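PDB 1K5C: endopolygalacturonase from Chondrostereum purpureum, which probably hydrolyses the alpha-1,4 linkages between galacturonosyl units inside polygalacturonan chains, as an endo-acting member of glycosyl hydrolase family 28. Local coordinates for residues 35-40 / 66-71; 48-53 / 78-83; 57-62 / 97-102; 83-88 / 114-119; 300-305 / 323-328. All blocks are in the same frame, centred on the assembly; numbering follows the deposited sequence.

Contact 1 (35-40 / 66-71); sequences LNPDKG and TGINFV
The carbonyl oxygen of Thr66 is gripped from one side of the contact by two successive residues: Gly40 N donates a hydrogen bond of 2.9 Å to Thr66 O, while Lys39 CA brings its hydrogen to the same oxygen. The bond from Gly40 is nearly straight, with 167° at the hydrogen. It joins two successive coils of the right-handed parallel beta-helix, the fold of family 28, at a corner of the chain: the loop after strand 33-35 lies beside the corner at Thr66 and Gly67 that leads into strand 68-71. A second CA-H...O contact continues the pattern, Gly40 CA lying 3.3 Å from Gly67 O. Both glycines have positive phi, a region that favours this residue.

Towards the interior the contact becomes apolar. The CG1 branch of Ile68 stands anti to the carbonyl carbon (chi1 -56°), and its CD1 meets Pro37 CB at 3.9 Å and Asp38 O at 3.4 Å. The two side chains, Pro37 and Ile68, cross at about a right angle, and Pro37 continues onto Val43 and Ile14. Asp38 OD1 accepts a hydrogen bond from Gly16 N.

Water fills in where the backbones part. One molecule donates to Pro37 O and accepts from Thr66 N, which lies 2.8 Å from it. Farther out a second accepts from Lys39 NZ and donates to Thr66 OG1, 2.7 Å from the water oxygen, and that hydroxyl is also hydrogen-bonded to Asp128 OD2.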
# COMPACT_ATOMS: atom_id res chain seq x y z
N LEU A 35 -15.93 14.68 1.54
CA LEU A 35 -17.24 14.10 1.78
C LEU A 35 -17.30 13.52 3.18
O LEU A 35 -16.47 12.69 3.55
CB LEU A 35 -17.57 12.99 0.76
CG LEU A 35 -17.69 13.44 -0.69
CD1 LEU A 35 -17.63 12.25 -1.64
CD2 LEU A 35 -18.97 14.28 -0.91
N ASN A 36 -18.35 13.95 3.93
CA ASN A 36 -18.61 13.45 5.28
C ASN A 36 -20.03 12.88 5.29
O ASN A 36 -20.98 13.55 5.76
CB ASN A 36 -18.47 14.55 6.34
CG ASN A 36 -17.02 14.97 6.48
OD1 ASN A 36 -16.17 14.16 6.81
ND2 ASN A 36 -16.72 16.24 6.23
N PRO A 37 -20.24 11.71 4.71
CA PRO A 37 -21.63 11.21 4.55
C PRO A 37 -22.21 10.76 5.89
O PRO A 37 -21.52 10.42 6.84
CB PRO A 37 -21.48 10.03 3.59
CG PRO A 37 -20.08 10.09 3.08
CD PRO A 37 -19.28 10.79 4.12
N ASP A 38 -23.56 10.72 5.88
CA ASP A 38 -24.29 10.16 7.03
C ASP A 38 -23.86 8.72 7.29
O ASP A 38 -23.45 7.95 6.36
CB ASP A 38 -25.79 10.13 6.73
CG ASP A 38 -26.50 11.48 6.76
OD1 ASP A 38 -25.86 12.51 6.84
OD2 ASP A 38 -27.76 11.44 6.71
N LYS A 39 -24.03 8.31 8.55
CA LYS A 39 -23.80 6.89 8.91
C LYS A 39 -24.55 5.96 7.97
O LYS A 39 -25.76 6.17 7.73
CB LYS A 39 -24.30 6.61 10.33
CG LYS A 39 -23.52 7.28 11.48
CD LYS A 39 -24.32 7.15 12.75
CE LYS A 39 -23.57 7.68 13.96
NZ LYS A 39 -22.37 6.81 14.33
N GLY A 40 -23.87 4.97 7.41
CA GLY A 40 -24.50 3.98 6.59
C GLY A 40 -24.87 4.43 5.20
O GLY A 40 -25.53 3.65 4.49
N THR A 66 -18.94 6.37 8.72
CA THR A 66 -19.12 5.12 9.43
C THR A 66 -20.05 4.24 8.61
O THR A 66 -21.15 4.64 8.25
CB THR A 66 -19.70 5.35 10.83
OG1 THR A 66 -18.78 6.17 11.57
CG2 THR A 66 -19.93 4.04 11.57
N GLY A 67 -19.60 3.03 8.27
CA GLY A 67 -20.45 2.07 7.54
C GLY A 67 -20.81 2.54 6.16
O GLY A 67 -21.89 2.23 5.64
N ILE A 68 -19.90 3.31 5.50
CA ILE A 68 -20.20 3.82 4.16
C ILE A 68 -20.16 2.69 3.15
O ILE A 68 -19.30 1.81 3.21
CB ILE A 68 -19.16 4.92 3.83
CG1 ILE A 68 -19.14 6.05 4.89
CG2 ILE A 68 -19.35 5.46 2.40
CD1 ILE A 68 -20.55 6.58 5.19
N ASN A 69 -21.08 2.77 2.18
CA ASN A 69 -21.11 1.82 1.05
C ASN A 69 -20.78 2.66 -0.19
O ASN A 69 -21.64 3.38 -0.69
CB ASN A 69 -22.50 1.21 0.98
CG ASN A 69 -22.68 0.29 -0.17
OD1 ASN A 69 -21.73 -0.36 -0.60
ND2 ASN A 69 -23.87 0.20 -0.72
N PHE A 70 -19.53 2.59 -0.66
CA PHE A 70 -19.09 3.38 -1.80
C PHE A 70 -19.06 2.53 -3.03
O PHE A 70 -18.32 1.53 -3.09
CB PHE A 70 -17.72 4.04 -1.50
CG PHE A 70 -17.30 5.05 -2.53
CD1 PHE A 70 -16.77 4.68 -3.77
CD2 PHE A 70 -17.42 6.42 -2.23
CE1 PHE A 70 -16.38 5.60 -4.69
CE2 PHE A 70 -17.05 7.37 -3.16
CZ PHE A 70 -16.56 6.96 -4.40
N VAL A 71 -19.89 2.89 -4.02
CA VAL A 71 -20.11 2.11 -5.22
C VAL A 71 -19.50 2.90 -6.36
O VAL A 71 -20.06 3.91 -6.83
CB VAL A 71 -21.64 1.88 -5.42
CG1 VAL A 71 -21.89 1.14 -6.75
CG2 VAL A 71 -22.23 1.16 -4.21
O HOH W 1 -20.81 8.50 8.91
O HOH W 2 -20.15 7.95 13.04

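Contact 2 (48-53 / 78-83); sequences DITFAK and DGNGAL
Phe51 O receives the side-chain amide of Asn80, ND2 lying 3.0 Å from that oxygen with an N-H...O angle of 179°. The acceptor sits in the plane of the Asn80 amide, yet the donor stands above the plane of the Phe51 carbonyl, 53° out of it. Asn80 ND2 also lies 3.7 Å from Thr50 CG2, the methyl that chi1 of -61° sets anti to the backbone N.

Backbone bonds hold these groups in register. Asp78 N donates to Ile49 O at 2.8 Å, and Phe51 N to Asp78 O at 2.9 Å, so that Thr50 and Asp78 form a parallel bridge with their side chains lying side by side. The pairing joins strands 49-51 and 76-78, stacked on successive coils of the parallel beta-helix. Asp78 O also lies at the edge of the Phe51 ring, which turns inward to meet Phe100 edge-to-face.

Asn80 is itself positioned by an Asx turn, its backbone N giving a hydrogen to Asp78 OD1. An alanine at Asn80 is likely to leave Phe51 O without its amide donor and to open a gap beside the Thr50 methyl.

Farther out, the chain of Lys53 runs fully extended across Leu83. Its CD packs 3.8 Å from Leu83 CB, and NZ reaches Leu83 O at 2.9 Å, at the end of the 3-10 segment 81-83. That short segment is closed by a bond from Leu83 N to Asn80 O.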
# COMPACT_ATOMS: atom_id res chain seq x y z
N ASP A 48 -16.52 10.54 -13.84
CA ASP A 48 -15.11 10.62 -13.44
C ASP A 48 -14.82 12.01 -12.86
O ASP A 48 -15.38 13.03 -13.30
CB ASP A 48 -14.24 10.41 -14.67
CG ASP A 48 -14.38 9.04 -15.32
OD1 ASP A 48 -14.83 8.08 -14.64
OD2 ASP A 48 -13.96 8.94 -16.50
N ILE A 49 -13.91 12.04 -11.88
CA ILE A 49 -13.52 13.31 -11.23
C ILE A 49 -12.07 13.58 -11.56
O ILE A 49 -11.20 12.77 -11.25
CB ILE A 49 -13.80 13.26 -9.72
CG1 ILE A 49 -15.34 13.05 -9.49
CG2 ILE A 49 -13.35 14.57 -9.06
CD1 ILE A 49 -15.72 12.81 -8.09
N THR A 50 -11.84 14.69 -12.23
CA THR A 50 -10.49 15.10 -12.68
C THR A 50 -9.99 16.23 -11.82
O THR A 50 -10.74 17.18 -11.54
CB THR A 50 -10.55 15.49 -14.17
OG1 THR A 50 -10.98 14.36 -14.94
CG2 THR A 50 -9.18 15.93 -14.71
N PHE A 51 -8.73 16.17 -11.40
CA PHE A 51 -8.17 17.19 -10.50
C PHE A 51 -7.19 18.04 -11.30
O PHE A 51 -6.11 17.59 -11.74
CB PHE A 51 -7.45 16.50 -9.34
CG PHE A 51 -8.43 15.82 -8.41
CD1 PHE A 51 -9.09 14.62 -8.78
CD2 PHE A 51 -8.71 16.36 -7.14
CE1 PHE A 51 -10.00 14.02 -7.94
CE2 PHE A 51 -9.60 15.72 -6.28
CZ PHE A 51 -10.25 14.55 -6.69
N ALA A 52 -7.57 19.31 -11.53
CA ALA A 52 -6.68 20.24 -12.24
C ALA A 52 -5.38 20.37 -11.48
O ALA A 52 -5.31 20.25 -10.24
CB ALA A 52 -7.39 21.61 -12.37
N LYS A 53 -4.30 20.70 -12.21
CA LYS A 53 -2.99 20.86 -11.55
C LYS A 53 -3.11 21.91 -10.43
O LYS A 53 -3.65 23.01 -10.62
CB LYS A 53 -1.91 21.28 -12.55
CG LYS A 53 -0.51 21.16 -11.92
CD LYS A 53 0.60 21.39 -12.90
CE LYS A 53 1.97 21.28 -12.20
NZ LYS A 53 3.08 21.47 -13.17
N ASP A 78 -8.91 11.12 -11.47
CA ASP A 78 -7.74 11.39 -12.33
C ASP A 78 -6.88 12.48 -11.68
O ASP A 78 -7.32 13.64 -11.57
CB ASP A 78 -8.24 11.80 -13.70
CG ASP A 78 -7.13 12.09 -14.72
OD1 ASP A 78 -5.96 12.11 -14.35
OD2 ASP A 78 -7.54 12.28 -15.90
N GLY A 79 -5.70 12.09 -11.24
CA GLY A 79 -4.81 12.99 -10.53
C GLY A 79 -3.88 13.79 -11.43
O GLY A 79 -3.09 14.63 -10.91
N ASN A 80 -3.91 13.61 -12.76
CA ASN A 80 -3.05 14.38 -13.65
C ASN A 80 -1.57 14.26 -13.25
O ASN A 80 -0.79 15.22 -13.39
CB ASN A 80 -3.48 15.87 -13.71
CG ASN A 80 -4.48 16.07 -14.82
OD1 ASN A 80 -4.25 15.67 -15.96
ND2 ASN A 80 -5.61 16.71 -14.53
N GLY A 81 -1.18 13.07 -12.83
CA GLY A 81 0.17 12.92 -12.22
C GLY A 81 1.31 13.32 -13.15
O GLY A 81 2.33 13.82 -12.68
N ALA A 82 1.17 13.09 -14.47
CA ALA A 82 2.27 13.42 -15.38
C ALA A 82 2.57 14.92 -15.41
O ALA A 82 3.69 15.30 -15.84
CB ALA A 82 1.98 12.93 -16.80
N LEU A 83 1.66 15.76 -14.93
CA LEU A 83 1.97 17.19 -14.83
C LEU A 83 2.91 17.52 -13.69
O LEU A 83 3.41 18.67 -13.59
CB LEU A 83 0.67 17.99 -14.67
CG LEU A 83 -0.35 17.82 -15.78
CD1 LEU A 83 -1.61 18.70 -15.45
CD2 LEU A 83 0.21 18.16 -17.15
O HOH W 3 -3.85 17.14 -9.91

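Contact 3 (57-62 / 97-102); sequences DGPLFT and PHPFLK
The backbones of 57-62 and 97-102 run parallel and in register, Phe61 bridging to Leu101 and Thr62 to Lys102, with Phe100 O accepting from two successive donors, Leu60 N at 2.9 Å and Phe61 N at 3.1 Å. Lys102 N then returns a bond to Phe61 O. Upstream, each segment has a proline preceded by a cis peptide bond, Pro59 and Pro99, and Pro59 CA points its hydrogen at Pro99 O across 3.1 Å; that buried oxygen has no conventional polar partner. Gly58 CA passes close to His98 O and Pro99 O, which leaves little room for a side chain.

Leu60 touches both a proline and an aromatic ring: CD1 meets Pro97 CB at 4.0 Å, while CB meets the edge of the Phe100 ring near its plane, the side chains of Leu60 and Phe100 crossing at about a right angle. Leu101 CD1 lies over one face of that ring. These apolar groups belong to the interior of the parallel beta-helix, where like positions of successive coils stack. Phe61, its ring carried anti to the backbone N (chi1 173°), brings CD2 to 3.7 Å from Leu101 CG and also meets Phe77 and Leu35.

On the other face of the strands Lys102 CB packs against Pro59 CB at 3.7 Å, and Lys102 CG runs beside Thr62 CG2. Bends at chi2 and chi3 lead the lysine away, to where NZ bonds to Ser123 OG and Gly125 O.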
# COMPACT_ATOMS: atom_id res chain seq x y z
N ASP A 57 -1.27 21.00 -0.79
CA ASP A 57 -0.91 19.71 -0.24
C ASP A 57 -2.11 18.74 -0.35
O ASP A 57 -3.28 19.16 -0.33
CB ASP A 57 -0.58 19.87 1.26
CG ASP A 57 0.76 20.56 1.50
OD1 ASP A 57 1.58 20.70 0.61
OD2 ASP A 57 0.96 20.95 2.68
N GLY A 58 -1.81 17.47 -0.46
CA GLY A 58 -2.87 16.48 -0.34
C GLY A 58 -3.26 16.30 1.12
O GLY A 58 -2.62 16.82 2.05
N PRO A 59 -4.33 15.52 1.37
CA PRO A 59 -5.11 14.84 0.34
C PRO A 59 -6.00 15.79 -0.44
O PRO A 59 -6.51 16.79 0.06
CB PRO A 59 -6.03 13.90 1.18
CG PRO A 59 -6.08 14.53 2.53
CD PRO A 59 -4.77 15.23 2.74
N LEU A 60 -6.18 15.45 -1.76
CA LEU A 60 -7.06 16.26 -2.59
C LEU A 60 -8.52 15.77 -2.52
O LEU A 60 -9.43 16.56 -2.83
CB LEU A 60 -6.59 16.25 -4.05
CG LEU A 60 -5.17 16.78 -4.28
CD1 LEU A 60 -4.87 16.78 -5.79
CD2 LEU A 60 -4.98 18.18 -3.66
N PHE A 61 -8.71 14.53 -2.06
CA PHE A 61 -10.03 13.94 -1.85
C PHE A 61 -10.00 13.27 -0.49
O PHE A 61 -9.09 12.46 -0.28
CB PHE A 61 -10.34 12.91 -2.94
CG PHE A 61 -11.64 12.13 -2.70
CD1 PHE A 61 -12.84 12.68 -3.01
CD2 PHE A 61 -11.61 10.85 -2.12
CE1 PHE A 61 -14.03 11.97 -2.79
CE2 PHE A 61 -12.78 10.15 -1.95
CZ PHE A 61 -14.00 10.72 -2.28
N THR A 62 -10.95 13.57 0.37
CA THR A 62 -11.08 12.90 1.66
C THR A 62 -12.54 12.45 1.84
O THR A 62 -13.44 13.28 1.68
CB THR A 62 -10.73 13.84 2.82
OG1 THR A 62 -9.39 14.33 2.67
CG2 THR A 62 -10.77 13.11 4.17
N PRO A 97 1.19 16.84 -4.67
CA PRO A 97 0.11 16.68 -3.71
C PRO A 97 -0.02 15.20 -3.32
O PRO A 97 -0.19 14.34 -4.19
CB PRO A 97 -1.12 17.17 -4.49
CG PRO A 97 -0.58 18.11 -5.57
CD PRO A 97 0.75 17.45 -5.94
N HIS A 98 0.07 14.93 -2.02
CA HIS A 98 0.02 13.53 -1.58
C HIS A 98 -0.49 13.47 -0.15
O HIS A 98 -0.29 14.45 0.61
CB HIS A 98 1.38 12.83 -1.70
CG HIS A 98 2.41 13.35 -0.73
ND1 HIS A 98 2.79 12.75 0.45
CD2 HIS A 98 3.12 14.53 -0.82
CE1 HIS A 98 3.72 13.51 1.03
NE2 HIS A 98 3.91 14.55 0.30
N PRO A 99 -1.14 12.38 0.24
CA PRO A 99 -1.69 11.35 -0.67
C PRO A 99 -2.71 12.01 -1.59
O PRO A 99 -3.17 13.14 -1.35
CB PRO A 99 -2.33 10.34 0.31
CG PRO A 99 -2.80 11.22 1.44
CD PRO A 99 -1.70 12.26 1.59
N PHE A 100 -3.13 11.27 -2.63
CA PHE A 100 -4.17 11.79 -3.51
C PHE A 100 -5.53 11.68 -2.83
O PHE A 100 -6.24 12.68 -2.66
CB PHE A 100 -4.04 11.06 -4.86
CG PHE A 100 -5.03 11.47 -5.93
CD1 PHE A 100 -5.69 12.70 -5.92
CD2 PHE A 100 -5.26 10.60 -6.98
CE1 PHE A 100 -6.59 13.00 -6.94
CE2 PHE A 100 -6.15 10.89 -7.99
CZ PHE A 100 -6.83 12.11 -7.98
N LEU A 101 -5.90 10.42 -2.48
CA LEU A 101 -7.13 10.14 -1.76
C LEU A 101 -6.82 9.75 -0.32
O LEU A 101 -5.83 9.07 -0.05
CB LEU A 101 -7.88 8.94 -2.38
CG LEU A 101 -8.67 9.18 -3.64
CD1 LEU A 101 -7.90 9.62 -4.78
CD2 LEU A 101 -9.48 7.92 -3.96
N LYS A 102 -7.75 10.12 0.58
CA LYS A 102 -7.72 9.69 1.98
C LYS A 102 -9.08 9.11 2.32
O LYS A 102 -10.10 9.76 2.10
CB LYS A 102 -7.42 10.89 2.90
CG LYS A 102 -7.57 10.64 4.39
CD LYS A 102 -6.60 9.59 4.83
CE LYS A 102 -5.78 9.99 6.01
NZ LYS A 102 -4.87 8.89 6.44
O HOH W 4 1.19 17.15 -0.29

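Contact 4 (83-88 / 114-119); sequences LYWDGK and VLNSPA
Hydrogen bonding is concentrated on the indole of Trp85, whose NE1 donates to Ser117 O at 3.0 Å. The N-H...O angle is 140°, and the donor lies in the plane of the carbonyl, the oxygen near the plane of the ring. Pro118 O reaches the same edge, 3.1 Å from Trp85 CD1, giving the pyrrole side of the indole a border of two backbone oxygens.

At the benzene end of the indole the approach is that of an oxygen to a ring C-H edge: Asn116 OD1 lies 3.4 Å from Trp85 CH2, near the ring plane. The amide is turned almost perpendicular to the ring, 88° apart. A leucine at Trp85 would probably leave Ser117 O without its indole donor and open a gap beside Asn116. Trp85 lies about 8 Å from Asn151, a galacturonate-binding residue, measured between side chains.

Apolar contact is made by Tyr84. With CG beside its backbone N (chi1 -54°), the ring lies alongside Pro118, whose CG sits over one face in a CH-pi contact, 4.1 Å from the ring centroid. Pro118 CB lies over the same face, offset toward the rim. The phenol oxygen continues past the proline to bond with Thr54 N.

Pro97, just ahead of strand 101-104, packs on Tyr84. The contact thus joins the long loop between strands 76-78 and 101-104 to the turn that ends strand 108-115 in the parallel beta-helix.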
# COMPACT_ATOMS: atom_id res chain seq x y z
N LEU A 83 1.66 15.76 -14.93
CA LEU A 83 1.97 17.19 -14.83
C LEU A 83 2.91 17.52 -13.69
O LEU A 83 3.41 18.67 -13.59
CB LEU A 83 0.67 17.99 -14.67
CG LEU A 83 -0.35 17.82 -15.78
CD1 LEU A 83 -1.61 18.70 -15.45
CD2 LEU A 83 0.21 18.16 -17.15
N TYR A 84 3.14 16.55 -12.81
CA TYR A 84 4.02 16.75 -11.64
C TYR A 84 5.28 15.90 -11.72
O TYR A 84 6.32 16.29 -11.22
CB TYR A 84 3.29 16.37 -10.39
CG TYR A 84 1.93 17.03 -10.12
CD1 TYR A 84 1.82 18.14 -9.31
CD2 TYR A 84 0.79 16.48 -10.69
CE1 TYR A 84 0.56 18.73 -9.09
CE2 TYR A 84 -0.48 17.02 -10.44
CZ TYR A 84 -0.57 18.15 -9.61
OH TYR A 84 -1.80 18.68 -9.29
N TRP A 85 5.16 14.65 -12.25
CA TRP A 85 6.26 13.68 -12.11
C TRP A 85 7.56 14.22 -12.66
O TRP A 85 7.62 14.74 -13.79
CB TRP A 85 5.89 12.40 -12.86
CG TRP A 85 4.70 11.68 -12.32
CD1 TRP A 85 4.23 11.68 -11.03
CD2 TRP A 85 3.82 10.83 -13.08
NE1 TRP A 85 3.11 10.87 -10.94
CE2 TRP A 85 2.83 10.36 -12.18
CE3 TRP A 85 3.75 10.46 -14.43
CZ2 TRP A 85 1.79 9.50 -12.59
CZ3 TRP A 85 2.70 9.63 -14.84
CH2 TRP A 85 1.74 9.17 -13.92
N ASP A 86 8.63 13.99 -11.90
CA ASP A 86 9.95 14.51 -12.29
C ASP A 86 11.06 13.53 -11.87
O ASP A 86 12.24 13.95 -11.84
CB ASP A 86 10.19 15.87 -11.69
CG ASP A 86 10.32 15.88 -10.19
OD1 ASP A 86 9.99 14.85 -9.58
OD2 ASP A 86 10.74 16.92 -9.59
N GLY A 87 10.73 12.31 -11.53
CA GLY A 87 11.70 11.32 -11.10
C GLY A 87 12.03 11.39 -9.63
O GLY A 87 12.74 10.50 -9.13
N LYS A 88 11.59 12.44 -8.91
CA LYS A 88 12.01 12.65 -7.52
C LYS A 88 10.87 12.43 -6.52
O LYS A 88 11.14 12.37 -5.31
CB LYS A 88 12.61 14.05 -7.36
CG LYS A 88 13.88 14.22 -8.21
CD LYS A 88 14.41 15.65 -8.08
CE LYS A 88 15.71 15.76 -8.89
NZ LYS A 88 16.16 17.20 -9.05
N VAL A 114 -8.07 4.91 -9.38
CA VAL A 114 -7.23 6.09 -9.24
C VAL A 114 -6.26 6.06 -10.41
O VAL A 114 -5.50 5.09 -10.54
CB VAL A 114 -6.49 6.07 -7.88
CG1 VAL A 114 -5.46 7.17 -7.84
CG2 VAL A 114 -7.54 6.15 -6.75
N LEU A 115 -6.32 7.09 -11.24
CA LEU A 115 -5.49 7.17 -12.45
C LEU A 115 -4.44 8.28 -12.25
O LEU A 115 -4.79 9.45 -11.97
CB LEU A 115 -6.38 7.52 -13.64
CG LEU A 115 -5.66 7.78 -14.96
CD1 LEU A 115 -4.93 6.50 -15.48
CD2 LEU A 115 -6.64 8.25 -16.02
N ASN A 116 -3.17 7.92 -12.39
CA ASN A 116 -2.09 8.92 -12.41
C ASN A 116 -2.11 9.84 -11.17
O ASN A 116 -2.19 11.07 -11.27
CB ASN A 116 -2.10 9.69 -13.73
CG ASN A 116 -1.93 8.73 -14.89
OD1 ASN A 116 -1.25 7.68 -14.74
ND2 ASN A 116 -2.50 9.09 -16.03
N SER A 117 -1.97 9.23 -9.99
CA SER A 117 -1.74 10.03 -8.80
C SER A 117 -0.42 10.80 -8.92
O SER A 117 0.55 10.31 -9.47
CB SER A 117 -1.74 9.13 -7.56
OG SER A 117 -0.70 8.13 -7.61
N PRO A 118 -0.36 12.03 -8.34
CA PRO A 118 0.92 12.76 -8.35
C PRO A 118 2.02 11.99 -7.65
O PRO A 118 3.17 12.02 -8.14
CB PRO A 118 0.58 14.10 -7.66
CG PRO A 118 -0.90 14.31 -8.03
CD PRO A 118 -1.49 12.88 -7.90
N ALA A 119 1.71 11.36 -6.53
CA ALA A 119 2.68 10.52 -5.79
C ALA A 119 1.82 9.45 -5.09
O ALA A 119 1.12 8.69 -5.77
CB ALA A 119 3.59 11.35 -4.91

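Contact 5 (300-305 / 323-328); sequences CGNCSG and KSDKAK
Asp325 OD2 accepts from Cys303 N at 3.0 Å, in the short loop closed by the Cys300-Cys303 disulfide. The acid stands at the second position of a type II' beta turn, Ser324 to Ala327, on the last coils of the parallel beta-helix. Its CG lies anti to the backbone N (chi1 -175°), which brings the carboxylate to Cys303 N. That donor meets OD2 on the anti side; the syn lone pair of the same oxygen takes Lys326 NZ in a 2.8 Å salt bridge. Two donors thus hold Asp325 OD2.

The Lys326 chain bends at chi3 and chi4 to bring NZ there. Its side chain crosses Asn302 obliquely, and NZ makes a weak bond to Asn302 OD1, while CE passes 3.5 Å from Ser304 OG. The other end of the Asn302 amide, ND2, bonds to Thr271 O.

The CB atoms of the two cysteines pack on the turn. Cys300 CB lies 3.9 Å from Asp325 CB, and Cys303 CB meets Ala327 CB at 4.0 Å. Ser324 OG crosses the turn to donate to Ala327 O at 2.7 Å, from above the carbonyl plane.

Backbone bonds close both ends: Cys300 N gives its hydrogen to Lys323 O at 2.8 Å, and Lys328 N reaches Gly305 O with an angle of 165° at the hydrogen.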
# COMPACT_ATOMS: atom_id res chain seq x y z
N CYS A 300 18.43 -8.70 10.68
CA CYS A 300 17.82 -8.39 11.97
C CYS A 300 18.86 -7.92 12.98
O CYS A 300 19.87 -8.60 13.21
CB CYS A 300 17.19 -9.64 12.62
SG CYS A 300 15.67 -10.21 11.82
N GLY A 301 18.54 -6.79 13.65
CA GLY A 301 19.15 -6.47 14.95
C GLY A 301 18.34 -6.99 16.09
O GLY A 301 18.91 -7.20 17.18
N ASN A 302 17.02 -7.22 15.94
CA ASN A 302 16.20 -7.69 17.04
C ASN A 302 14.97 -8.40 16.43
O ASN A 302 14.01 -7.73 16.00
CB ASN A 302 15.80 -6.51 17.94
CG ASN A 302 15.01 -6.97 19.16
OD1 ASN A 302 14.81 -8.18 19.38
ND2 ASN A 302 14.57 -5.99 19.96
N CYS A 303 15.04 -9.73 16.36
CA CYS A 303 13.92 -10.52 15.82
C CYS A 303 13.75 -11.74 16.71
O CYS A 303 14.75 -12.26 17.23
CB CYS A 303 14.22 -11.03 14.40
SG CYS A 303 14.26 -9.64 13.20
N SER A 304 12.50 -12.20 16.85
CA SER A 304 12.17 -13.29 17.73
C SER A 304 11.11 -14.21 17.10
O SER A 304 10.31 -13.79 16.24
CB SER A 304 11.58 -12.76 19.06
OG SER A 304 12.63 -12.19 19.85
N GLY A 305 11.05 -15.44 17.61
CA GLY A 305 10.01 -16.39 17.30
C GLY A 305 10.51 -17.54 16.41
O GLY A 305 11.65 -17.59 15.97
N LYS A 323 20.59 -13.17 8.83
CA LYS A 323 21.02 -12.72 10.16
C LYS A 323 19.69 -12.54 10.88
O LYS A 323 19.07 -11.46 10.81
CB LYS A 323 21.86 -11.45 10.06
CG LYS A 323 23.18 -11.74 9.38
CD LYS A 323 24.07 -10.50 9.47
CE LYS A 323 25.33 -10.67 8.60
NZ LYS A 323 26.19 -9.47 8.85
N SER A 324 19.23 -13.59 11.55
CA SER A 324 17.88 -13.57 12.13
C SER A 324 17.82 -13.31 13.60
O SER A 324 16.73 -13.39 14.20
CB SER A 324 17.11 -14.87 11.81
OG SER A 324 17.68 -15.97 12.45
N ASP A 325 18.94 -12.98 14.23
CA ASP A 325 18.95 -12.65 15.66
C ASP A 325 18.39 -13.81 16.46
O ASP A 325 18.86 -14.94 16.32
CB ASP A 325 18.35 -11.28 15.92
CG ASP A 325 18.46 -10.86 17.38
OD1 ASP A 325 19.59 -10.86 17.89
OD2 ASP A 325 17.41 -10.56 17.99
N LYS A 326 17.39 -13.59 17.30
CA LYS A 326 16.85 -14.67 18.14
C LYS A 326 15.87 -15.55 17.39
O LYS A 326 15.50 -16.65 17.89
CB LYS A 326 16.14 -14.07 19.37
CG LYS A 326 17.09 -13.35 20.34
CD LYS A 326 16.33 -12.58 21.39
CE LYS A 326 15.80 -11.22 20.96
NZ LYS A 326 16.94 -10.27 20.69
N ALA A 327 15.38 -15.11 16.24
CA ALA A 327 14.38 -15.89 15.50
C ALA A 327 15.04 -17.10 14.86
O ALA A 327 16.21 -17.07 14.44
CB ALA A 327 13.72 -15.04 14.42
N LYS A 328 14.24 -18.18 14.81
CA LYS A 328 14.68 -19.42 14.13
C LYS A 328 13.85 -19.58 12.89
O LYS A 328 12.61 -19.69 13.00
CB LYS A 328 14.49 -20.63 15.06
CG LYS A 328 15.38 -20.57 16.31
CD LYS A 328 15.10 -21.80 17.19
CE LYS A 328 14.08 -21.60 18.29
NZ LYS A 328 13.14 -22.77 18.45
O HOH W 5 12.79 -16.19 19.70

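The five contacts illustrate how one fold varies its chemistry along its length. Contacts 2, 3 and 4 cluster: Phe51 and Gly79 of contact 2 pack on Phe100 of contact 3, Leu83 is common to contacts 2 and 4, and Pro97 of contact 3 touches Tyr84 of contact 4. Contact 4 is the most buried, relying on aromatic rings; contact 3 mixes inward apolar stacking with strand pairing. Contact 2, partly buried, adds an amide and a lysine bonded to backbone oxygens. Contact 1, joined to contact 3 through Leu35, lies at a wetter corner. Contact 5, centred about 43 Å from contact 1, is partly buried with several exposed residues and uses a disulfide and salt bridge.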